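Local atomic coordinates of sulfonate ABC transporter, periplasmic sulfonate-binding protein SsuA (Methylobacillus flagellatus, PDB entry 3UIF), a protein that probably serves as the periplasmic binding protein of an ABC transporter, capturing sulfonates or related compounds for uptake. Residues Tyr177-Asp181 with Arg182-Lys186; Glu38-Gln42 with Gly43-Glu47; Lys248-Pro251 with Glu252-Arg256; His308-Ala311 with Thr312-Glu316. One frame throughout, in Å; residues are numbered along the deposited sequence.

Interaction 1. Residues Tyr177-Asp181 with Arg182-Lys186; sequences YILED and RGVGK
Leu-179 and Val-184 meet at the tightly packed end of this local contact. Leu-179 CD2 lies 3.8 Å from Val-184 CG1, and the two side chains cross obliquely. Leu-179 is buried and also packs on Leu-162 of helix 155-164 and Val-104 of strand 102-106. Its backbone O is gripped twice. Val-184 N approaches it at 3.0 Å, almost in line with the carbonyl. Gly-185 N, also at 3.0 Å, comes from above the carbonyl plane. In the same last turn, Gly-183 N bonds to Glu-180 O at 2.8 Å.

The other side is looser and more exposed. Arg-182 N still closes a helical bond to Ile-178 O, but its side chain lies beside that of Ile-178, pointing the same way. There Ile-178 CG2 sits over one face of the guanidinium, 3.9 Å from Arg-182 NE. With chi1 at -73°, CG1 sits beside the backbone N and the CG2 branch opposite that N, facing the arginine. Asp-181 OD2 forms a salt bridge with Arg-257. Glu-180 OE2 takes the N-H of Ile-187.

Gly-183, with positive phi, is the C-prime residue of the Schellman motif made by the Val-184 and Gly-183 bonds; it ends helix 176-181 before strand 185-190.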
# COMPACT_ATOMS: atom_id res chain seq x y z
N TYR A 177 -14.60 -3.71 -8.95
CA TYR A 177 -15.07 -4.96 -9.55
C TYR A 177 -16.48 -5.38 -9.15
O TYR A 177 -17.18 -6.04 -9.92
CB TYR A 177 -14.09 -6.09 -9.25
CG TYR A 177 -12.87 -6.05 -10.12
CD1 TYR A 177 -12.96 -6.28 -11.52
CD2 TYR A 177 -11.61 -5.80 -9.57
CE1 TYR A 177 -11.84 -6.24 -12.32
CE2 TYR A 177 -10.48 -5.76 -10.37
CZ TYR A 177 -10.60 -5.98 -11.73
OH TYR A 177 -9.46 -5.94 -12.50
N ILE A 178 -16.86 -5.00 -7.93
CA ILE A 178 -18.21 -5.22 -7.43
C ILE A 178 -19.22 -4.57 -8.38
O ILE A 178 -20.22 -5.18 -8.74
CB ILE A 178 -18.35 -4.70 -5.98
CG1 ILE A 178 -17.63 -5.64 -5.02
CG2 ILE A 178 -19.81 -4.64 -5.55
CD1 ILE A 178 -17.47 -5.09 -3.63
N LEU A 179 -18.90 -3.34 -8.80
CA LEU A 179 -19.69 -2.60 -9.78
C LEU A 179 -19.87 -3.35 -11.09
O LEU A 179 -20.94 -3.29 -11.70
CB LEU A 179 -19.08 -1.22 -10.06
CG LEU A 179 -19.15 -0.19 -8.92
CD1 LEU A 179 -18.36 1.06 -9.25
CD2 LEU A 179 -20.61 0.14 -8.61
N GLU A 180 -18.84 -4.06 -11.55
CA GLU A 180 -19.02 -4.93 -12.70
C GLU A 180 -19.94 -6.09 -12.31
O GLU A 180 -20.88 -6.38 -13.04
CB GLU A 180 -17.69 -5.44 -13.26
CG GLU A 180 -16.66 -4.35 -13.47
CD GLU A 180 -15.70 -4.65 -14.61
OE1 GLU A 180 -15.03 -5.72 -14.62
OE2 GLU A 180 -15.61 -3.77 -15.50
N ASP A 181 -19.73 -6.68 -11.14
CA ASP A 181 -20.53 -7.84 -10.74
C ASP A 181 -22.03 -7.57 -10.57
O ASP A 181 -22.85 -8.45 -10.85
CB ASP A 181 -19.95 -8.55 -9.52
CG ASP A 181 -18.49 -8.95 -9.71
OD1 ASP A 181 -17.97 -8.81 -10.84
OD2 ASP A 181 -17.85 -9.39 -8.74
N ARG A 182 -22.39 -6.36 -10.12
CA ARG A 182 -23.81 -6.02 -10.00
C ARG A 182 -24.31 -5.50 -11.35
O ARG A 182 -25.44 -5.06 -11.47
CB ARG A 182 -24.07 -5.03 -8.85
CG ARG A 182 -23.44 -5.46 -7.54
CD ARG A 182 -24.25 -5.15 -6.27
NE ARG A 182 -23.57 -5.75 -5.10
CZ ARG A 182 -23.66 -5.34 -3.82
NH1 ARG A 182 -24.41 -4.28 -3.48
NH2 ARG A 182 -22.98 -5.98 -2.88
N GLY A 183 -23.46 -5.59 -12.37
CA GLY A 183 -23.82 -5.21 -13.74
C GLY A 183 -24.12 -3.74 -13.94
O GLY A 183 -24.80 -3.37 -14.89
N VAL A 184 -23.58 -2.88 -13.07
CA VAL A 184 -23.95 -1.47 -13.07
C VAL A 184 -22.78 -0.52 -13.41
O VAL A 184 -22.95 0.71 -13.51
CB VAL A 184 -24.67 -1.11 -11.75
CG1 VAL A 184 -23.67 -0.76 -10.64
CG2 VAL A 184 -25.73 -0.04 -11.97
N GLY A 185 -21.60 -1.10 -13.63
CA GLY A 185 -20.45 -0.31 -14.05
C GLY A 185 -19.50 -1.06 -14.97
O GLY A 185 -19.57 -2.28 -15.09
N LYS A 186 -18.62 -0.32 -15.63
CA LYS A 186 -17.52 -0.95 -16.35
C LYS A 186 -16.20 -0.23 -16.15
O LYS A 186 -16.14 1.00 -16.15
CB LYS A 186 -17.86 -1.16 -17.84
CG LYS A 186 -18.23 0.08 -18.64
CD LYS A 186 -18.26 -0.25 -20.12
CE LYS A 186 -18.26 1.01 -21.00
NZ LYS A 186 -19.62 1.54 -21.27

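Interaction 2. Residues Glu38-Gln42 with Gly43-Glu47; sequences ELRKQ and GIKVE
The guanidinium of Arg-40 is the flat group that reaches across this contact, to the side chain of Lys-45. Its NH1 meets Lys-45 CG obliquely at 4.1 Å. The two chains lie side by side and point the same way. Arg-40 has CG anti to its N (chi1 -164°) and is extended as far as NE, which carries the guanidinium along the lysine. The like charges stay apart, with Arg-40 NH1 5.6 Å from Lys-45 NZ. Both side chains also touch Leu-5.

An apolar pair accompanies it. Leu-39 CD2 is 4.1 Å from Ile-44 CD1. Both are buried and touch helix 215-233, Leu-39 at Ile-221 and Ile-44 at Ile-217 and Ala-220.

In the backbone, Ile-44 N bonds to Leu-39 O at 2.9 Å, tilted from the carbonyl plane. Gly-43 N bonds to Arg-40 O, also at 2.9 Å, from above the plane. The CA of Arg-40 makes a C-H...O contact with Ile-44 O at 3.1 Å. At its phi of 84° a CB on Gly-43 would be jammed against Gln-42 O, which calls for glycine. The two N-H bonds and this positive phi make a Schellman motif, which ends helix 35-41 and leads into strand 44-51.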
# COMPACT_ATOMS: atom_id res chain seq x y z
N GLU A 38 9.39 -17.24 15.04
CA GLU A 38 10.80 -17.15 14.62
C GLU A 38 11.56 -16.03 15.32
O GLU A 38 12.77 -16.16 15.60
CB GLU A 38 10.89 -16.96 13.11
CG GLU A 38 10.60 -18.23 12.31
CD GLU A 38 10.77 -18.03 10.82
OE1 GLU A 38 10.70 -16.85 10.36
OE2 GLU A 38 10.98 -19.03 10.10
N LEU A 39 10.86 -14.93 15.60
CA LEU A 39 11.46 -13.84 16.37
C LEU A 39 11.63 -14.20 17.83
O LEU A 39 12.59 -13.75 18.47
CB LEU A 39 10.66 -12.56 16.21
CG LEU A 39 10.98 -11.96 14.83
CD1 LEU A 39 10.05 -10.80 14.50
CD2 LEU A 39 12.44 -11.53 14.76
N ARG A 40 10.72 -15.02 18.34
CA ARG A 40 10.80 -15.51 19.70
C ARG A 40 12.12 -16.27 19.93
O ARG A 40 12.80 -16.03 20.93
CB ARG A 40 9.57 -16.36 20.03
CG ARG A 40 9.36 -16.60 21.52
CD ARG A 40 7.96 -17.11 21.83
NE ARG A 40 7.70 -17.17 23.28
CZ ARG A 40 7.12 -16.19 23.99
NH1 ARG A 40 6.72 -15.07 23.39
NH2 ARG A 40 6.95 -16.34 25.30
N LYS A 41 12.49 -17.13 18.97
CA LYS A 41 13.79 -17.84 19.00
C LYS A 41 14.99 -16.88 19.09
O LYS A 41 16.02 -17.22 19.68
CB LYS A 41 13.94 -18.73 17.77
CG LYS A 41 12.94 -19.87 17.74
CD LYS A 41 12.72 -20.41 16.33
CE LYS A 41 11.79 -21.62 16.35
NZ LYS A 41 12.01 -22.51 15.18
N GLN A 42 14.84 -15.69 18.53
CA GLN A 42 15.87 -14.67 18.56
C GLN A 42 15.93 -13.89 19.88
O GLN A 42 16.76 -12.99 20.04
CB GLN A 42 15.61 -13.66 17.45
CG GLN A 42 16.81 -13.38 16.58
CD GLN A 42 16.81 -14.28 15.38
OE1 GLN A 42 15.76 -14.51 14.78
NE2 GLN A 42 17.97 -14.81 15.03
N GLY A 43 15.04 -14.22 20.82
CA GLY A 43 14.90 -13.47 22.07
C GLY A 43 14.00 -12.23 21.95
O GLY A 43 14.05 -11.34 22.79
N ILE A 44 13.18 -12.20 20.90
CA ILE A 44 12.31 -11.07 20.62
C ILE A 44 10.84 -11.46 20.75
O ILE A 44 10.39 -12.43 20.13
CB ILE A 44 12.56 -10.50 19.21
CG1 ILE A 44 13.97 -9.92 19.11
CG2 ILE A 44 11.51 -9.44 18.86
CD1 ILE A 44 14.43 -9.58 17.71
N LYS A 45 10.12 -10.69 21.55
CA LYS A 45 8.67 -10.81 21.64
C LYS A 45 8.00 -9.66 20.89
O LYS A 45 8.05 -8.50 21.31
CB LYS A 45 8.21 -10.84 23.10
CG LYS A 45 6.70 -10.97 23.28
CD LYS A 45 6.33 -10.88 24.76
CE LYS A 45 4.82 -10.90 24.96
NZ LYS A 45 4.52 -10.89 26.43
N VAL A 46 7.35 -10.00 19.78
CA VAL A 46 6.57 -9.03 19.05
C VAL A 46 5.26 -8.81 19.78
O VAL A 46 4.64 -9.76 20.27
CB VAL A 46 6.35 -9.43 17.57
CG1 VAL A 46 6.15 -10.94 17.45
CG2 VAL A 46 5.18 -8.67 16.94
N GLU A 47 4.87 -7.55 19.88
CA GLU A 47 3.57 -7.17 20.40
C GLU A 47 2.82 -6.34 19.38
O GLU A 47 3.32 -5.34 18.87
CB GLU A 47 3.74 -6.38 21.68
CG GLU A 47 3.78 -7.23 22.93
CD GLU A 47 3.76 -6.39 24.18
OE1 GLU A 47 3.19 -5.27 24.10
OE2 GLU A 47 4.31 -6.84 25.22

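Interaction 3. Residues Lys248-Pro251 with Glu252-Arg256; sequences KIYP and ESVNR. With SO4 (sulfate ion), chain C.
Pro-251 O is the polar centre of this contact, and Asn-255 reaches it twice. Asn-255 N bonds to Pro-251 O at 3.1 Å with a nearly straight N-H (169°), the usual bond of a first helical turn. Asn-255 ND2 adds a second bond to Pro-251 O at 3.1 Å. This one is more bent and comes from above the carbonyl plane. The Asn-255 side chain has CG beside its own N (chi1 -77°), which lets the amide fold back over the turn. Val-254 N makes a third, weak bond to Pro-251 O. Asn-255 ND2 is also hydrogen-bonded to Asn-247 O, so the amide ties the helix start to the preceding loop. A leucine here would probably leave Asn-247 O without this donor and Pro-251 O without its side-chain bond, loosening the tie between loop and helix start.

Pro-251 stands at the N-cap position of helix 252-257. The N-H groups of the first turn are therefore available to an anion, and a sulfate ion, probably from the crystallisation liquor, occupies the site. Glu-252 N bonds to sulfate O2 at 2.9 Å, and Ser-253 N to sulfate O3 at 3.1 Å. The helix end is likely to favour its negative charge.

The apolar contacts lie round Val-254. Its CG2 is 3.7 Å from Pro-251 CD, and its CG1 is 4.1 Å from Tyr-250 CB. The Tyr-250 ring carries Ile-249 CG2 over one face and meets Phe-174 edge-to-face.

Among the charged groups, Arg-256 NE forms a salt bridge with Glu-239, and Arg-256 NH2 has a long one with Glu-252 OE2.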
# COMPACT_ATOMS: atom_id res chain seq x y z
N LYS A 248 -10.88 -9.42 3.50
CA LYS A 248 -12.14 -10.15 3.67
C LYS A 248 -13.41 -9.29 3.62
O LYS A 248 -14.51 -9.83 3.71
CB LYS A 248 -12.16 -10.95 4.98
CG LYS A 248 -10.96 -11.85 5.19
CD LYS A 248 -11.23 -12.76 6.38
CE LYS A 248 -9.99 -13.51 6.83
NZ LYS A 248 -9.62 -14.63 5.92
N ILE A 249 -13.27 -7.97 3.50
CA ILE A 249 -14.47 -7.12 3.30
C ILE A 249 -15.08 -7.47 1.95
O ILE A 249 -16.28 -7.26 1.72
CB ILE A 249 -14.16 -5.61 3.31
CG1 ILE A 249 -13.53 -5.17 4.63
CG2 ILE A 249 -15.44 -4.81 3.06
CD1 ILE A 249 -13.11 -3.71 4.64
N TYR A 250 -14.23 -8.01 1.08
CA TYR A 250 -14.56 -8.27 -0.31
C TYR A 250 -14.47 -9.75 -0.63
O TYR A 250 -13.63 -10.45 -0.06
CB TYR A 250 -13.61 -7.49 -1.21
CG TYR A 250 -13.74 -6.02 -0.99
CD1 TYR A 250 -14.87 -5.34 -1.42
CD2 TYR A 250 -12.75 -5.30 -0.31
CE1 TYR A 250 -15.01 -3.98 -1.19
CE2 TYR A 250 -12.89 -3.93 -0.08
CZ TYR A 250 -14.02 -3.29 -0.53
OH TYR A 250 -14.20 -1.94 -0.34
N PRO A 251 -15.33 -10.23 -1.56
CA PRO A 251 -15.28 -11.62 -1.99
C PRO A 251 -13.91 -12.03 -2.50
O PRO A 251 -13.14 -11.20 -3.01
CB PRO A 251 -16.29 -11.67 -3.14
CG PRO A 251 -17.24 -10.56 -2.86
CD PRO A 251 -16.41 -9.48 -2.24
N GLU A 252 -13.60 -13.31 -2.35
CA GLU A 252 -12.36 -13.88 -2.88
C GLU A 252 -12.11 -13.54 -4.37
O GLU A 252 -11.00 -13.21 -4.74
CB GLU A 252 -12.31 -15.39 -2.62
CG GLU A 252 -12.02 -15.71 -1.15
CD GLU A 252 -12.24 -17.17 -0.78
OE1 GLU A 252 -12.42 -17.43 0.43
OE2 GLU A 252 -12.24 -18.06 -1.67
N SER A 253 -13.15 -13.60 -5.20
CA SER A 253 -13.01 -13.29 -6.63
C SER A 253 -12.59 -11.84 -6.87
O SER A 253 -11.80 -11.58 -7.80
CB SER A 253 -14.30 -13.62 -7.39
OG SER A 253 -15.36 -12.84 -6.93
N VAL A 254 -13.08 -10.92 -6.04
CA VAL A 254 -12.68 -9.52 -6.13
C VAL A 254 -11.19 -9.40 -5.80
O VAL A 254 -10.45 -8.76 -6.56
CB VAL A 254 -13.51 -8.60 -5.20
CG1 VAL A 254 -12.96 -7.17 -5.22
CG2 VAL A 254 -14.98 -8.61 -5.59
N ASN A 255 -10.77 -10.02 -4.70
CA ASN A 255 -9.35 -10.05 -4.28
C ASN A 255 -8.47 -10.68 -5.34
O ASN A 255 -7.33 -10.27 -5.54
CB ASN A 255 -9.18 -10.84 -2.97
CG ASN A 255 -9.62 -10.05 -1.75
OD1 ASN A 255 -8.89 -9.17 -1.29
ND2 ASN A 255 -10.81 -10.34 -1.22
N ARG A 256 -9.02 -11.67 -6.02
CA ARG A 256 -8.33 -12.48 -7.01
C ARG A 256 -8.14 -11.68 -8.30
O ARG A 256 -7.14 -11.83 -9.01
CB ARG A 256 -9.12 -13.77 -7.26
CG ARG A 256 -8.48 -14.81 -8.16
CD ARG A 256 -9.30 -16.10 -8.22
NE ARG A 256 -9.32 -16.80 -6.93
CZ ARG A 256 -10.40 -17.02 -6.18
NH1 ARG A 256 -11.62 -16.63 -6.59
NH2 ARG A 256 -10.27 -17.66 -5.02
S SO4 C . -16.53 -15.54 -3.43
O1 SO4 C . -16.90 -16.96 -3.36
O2 SO4 C . -15.93 -15.09 -2.16
O3 SO4 C . -15.56 -15.41 -4.54
O4 SO4 C . -17.74 -14.73 -3.71

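Interaction 4. Residues His308-Ala311 with Thr312-Glu316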
# COMPACT_ATOMS: atom_id res chain seq x y z
N HIS A 308 19.49 -1.05 3.68
CA HIS A 308 20.54 -1.89 4.28
C HIS A 308 20.07 -3.24 4.80
O HIS A 308 20.80 -4.23 4.69
CB HIS A 308 21.34 -1.12 5.35
CG HIS A 308 22.23 -2.01 6.21
ND1 HIS A 308 23.34 -2.61 5.72
CD2 HIS A 308 22.12 -2.40 7.56
CE1 HIS A 308 23.93 -3.33 6.72
NE2 HIS A 308 23.18 -3.20 7.83
N PHE A 309 18.86 -3.29 5.35
CA PHE A 309 18.33 -4.51 5.97
C PHE A 309 17.83 -5.58 5.00
O PHE A 309 17.98 -6.78 5.27
CB PHE A 309 17.27 -4.15 7.01
CG PHE A 309 17.78 -3.25 8.08
CD1 PHE A 309 18.59 -3.75 9.10
CD2 PHE A 309 17.51 -1.89 8.04
CE1 PHE A 309 19.10 -2.91 10.08
CE2 PHE A 309 18.01 -1.04 9.02
CZ PHE A 309 18.81 -1.55 10.05
N VAL A 310 17.23 -5.15 3.89
CA VAL A 310 16.77 -6.05 2.84
C VAL A 310 17.98 -6.65 2.09
O VAL A 310 18.03 -7.86 1.82
CB VAL A 310 15.80 -5.31 1.90
CG1 VAL A 310 15.67 -6.02 0.55
CG2 VAL A 310 14.46 -5.10 2.58
N ALA A 311 18.96 -5.78 1.79
CA ALA A 311 20.25 -6.19 1.24
C ALA A 311 20.90 -7.28 2.11
O ALA A 311 21.28 -8.34 1.58
CB ALA A 311 21.17 -4.99 1.08
N THR A 312 21.03 -7.04 3.42
CA THR A 312 21.61 -8.04 4.32
C THR A 312 20.76 -9.33 4.31
O THR A 312 21.30 -10.44 4.16
CB THR A 312 21.82 -7.51 5.76
OG1 THR A 312 22.72 -6.40 5.74
CG2 THR A 312 22.40 -8.58 6.68
N ALA A 313 19.45 -9.16 4.41
CA ALA A 313 18.50 -10.28 4.47
C ALA A 313 18.51 -11.17 3.22
O ALA A 313 18.51 -12.40 3.36
CB ALA A 313 17.10 -9.80 4.78
N LEU A 314 18.53 -10.57 2.03
CA LEU A 314 18.54 -11.29 0.75
C LEU A 314 19.81 -12.11 0.53
O LEU A 314 19.75 -13.23 0.01
CB LEU A 314 18.35 -10.34 -0.43
CG LEU A 314 17.11 -9.45 -0.59
CD1 LEU A 314 17.32 -8.56 -1.81
CD2 LEU A 314 15.79 -10.21 -0.72
N LYS A 315 20.95 -11.55 0.92
CA LYS A 315 22.22 -12.30 0.95
C LYS A 315 22.10 -13.47 1.93
O LYS A 315 22.36 -14.61 1.58
CB LYS A 315 23.40 -11.38 1.32
CG LYS A 315 24.76 -12.08 1.50
CD LYS A 315 25.89 -11.09 1.73
CE LYS A 315 27.20 -11.73 2.21
NZ LYS A 315 27.31 -11.81 3.71
N GLU A 316 21.66 -13.19 3.15
CA GLU A 316 21.52 -14.20 4.21
C GLU A 316 20.56 -15.33 3.83
O GLU A 316 20.75 -16.47 4.23
CB GLU A 316 20.98 -13.52 5.46
CG GLU A 316 21.69 -13.85 6.77
CD GLU A 316 21.42 -12.79 7.83
OE1 GLU A 316 22.41 -12.24 8.36
OE2 GLU A 316 20.22 -12.50 8.13
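His-308 O is gripped by two groups of Thr-312. Thr-312 N and Thr-312 OG1 both bond to it at 3.1 Å, and they arrive from opposite faces of the carbonyl plane. The hydroxyl is the donor in its bond. OG1 stands beside the threonine's own N (chi1 -61°), which turns it back toward the preceding turn. The same oxygen lies over one face of the His-308 imidazole, 3.4 Å from His-308 CE1. A valine in place of Thr-312 would probably cost His-308 O its hydroxyl bond and take the polar atom from over the imidazole.

The i to i+4 pattern continues residue by residue. Ala-313 N bonds to Phe-309 O at 2.9 Å, and Leu-314 N to Val-310 O at 2.8 Å. Val-310 and Leu-314 lie side by side, with Val-310 CG1 3.8 Å from Leu-314 CD1. Lys-315 N completes the run with a longer bond to Ala-311 O.

Helix 308-316 packs against helix 215-233: Phe-309 touches Thr-218 and Val-222, and Ala-313 touches Leu-226. Gln-219 also bonds to Phe-309 O. Phe-309 and Val-310 further reach Val-92 and Pro-94 of strand 89-94, while Leu-314 rests on Leu-273 and Trp-323.

How the interactions relate
Interactions 1 and 3 touch directly, and their centres are about 14 Å apart. Ile-178 CD1 lies 3.4 Å from Tyr-250 CD1, and Ile-178 CG1 is 4.0 Å from Val-254 CG2. The sulfate at interaction 3 marks a helix end, and nothing identifies it as the transported ligand. Interactions 2 and 4 form the other group. Their centres are about 19 Å apart and their nearest atoms about 8 Å, and both pack on helix 215-233. Interactions 1 and 2 are similar helix-to-strand turns on opposite sides of the chain's centre, about 45 Å apart between centres. They adjoin different sheets, consistent with the two-lobed fold of periplasmic binding proteins.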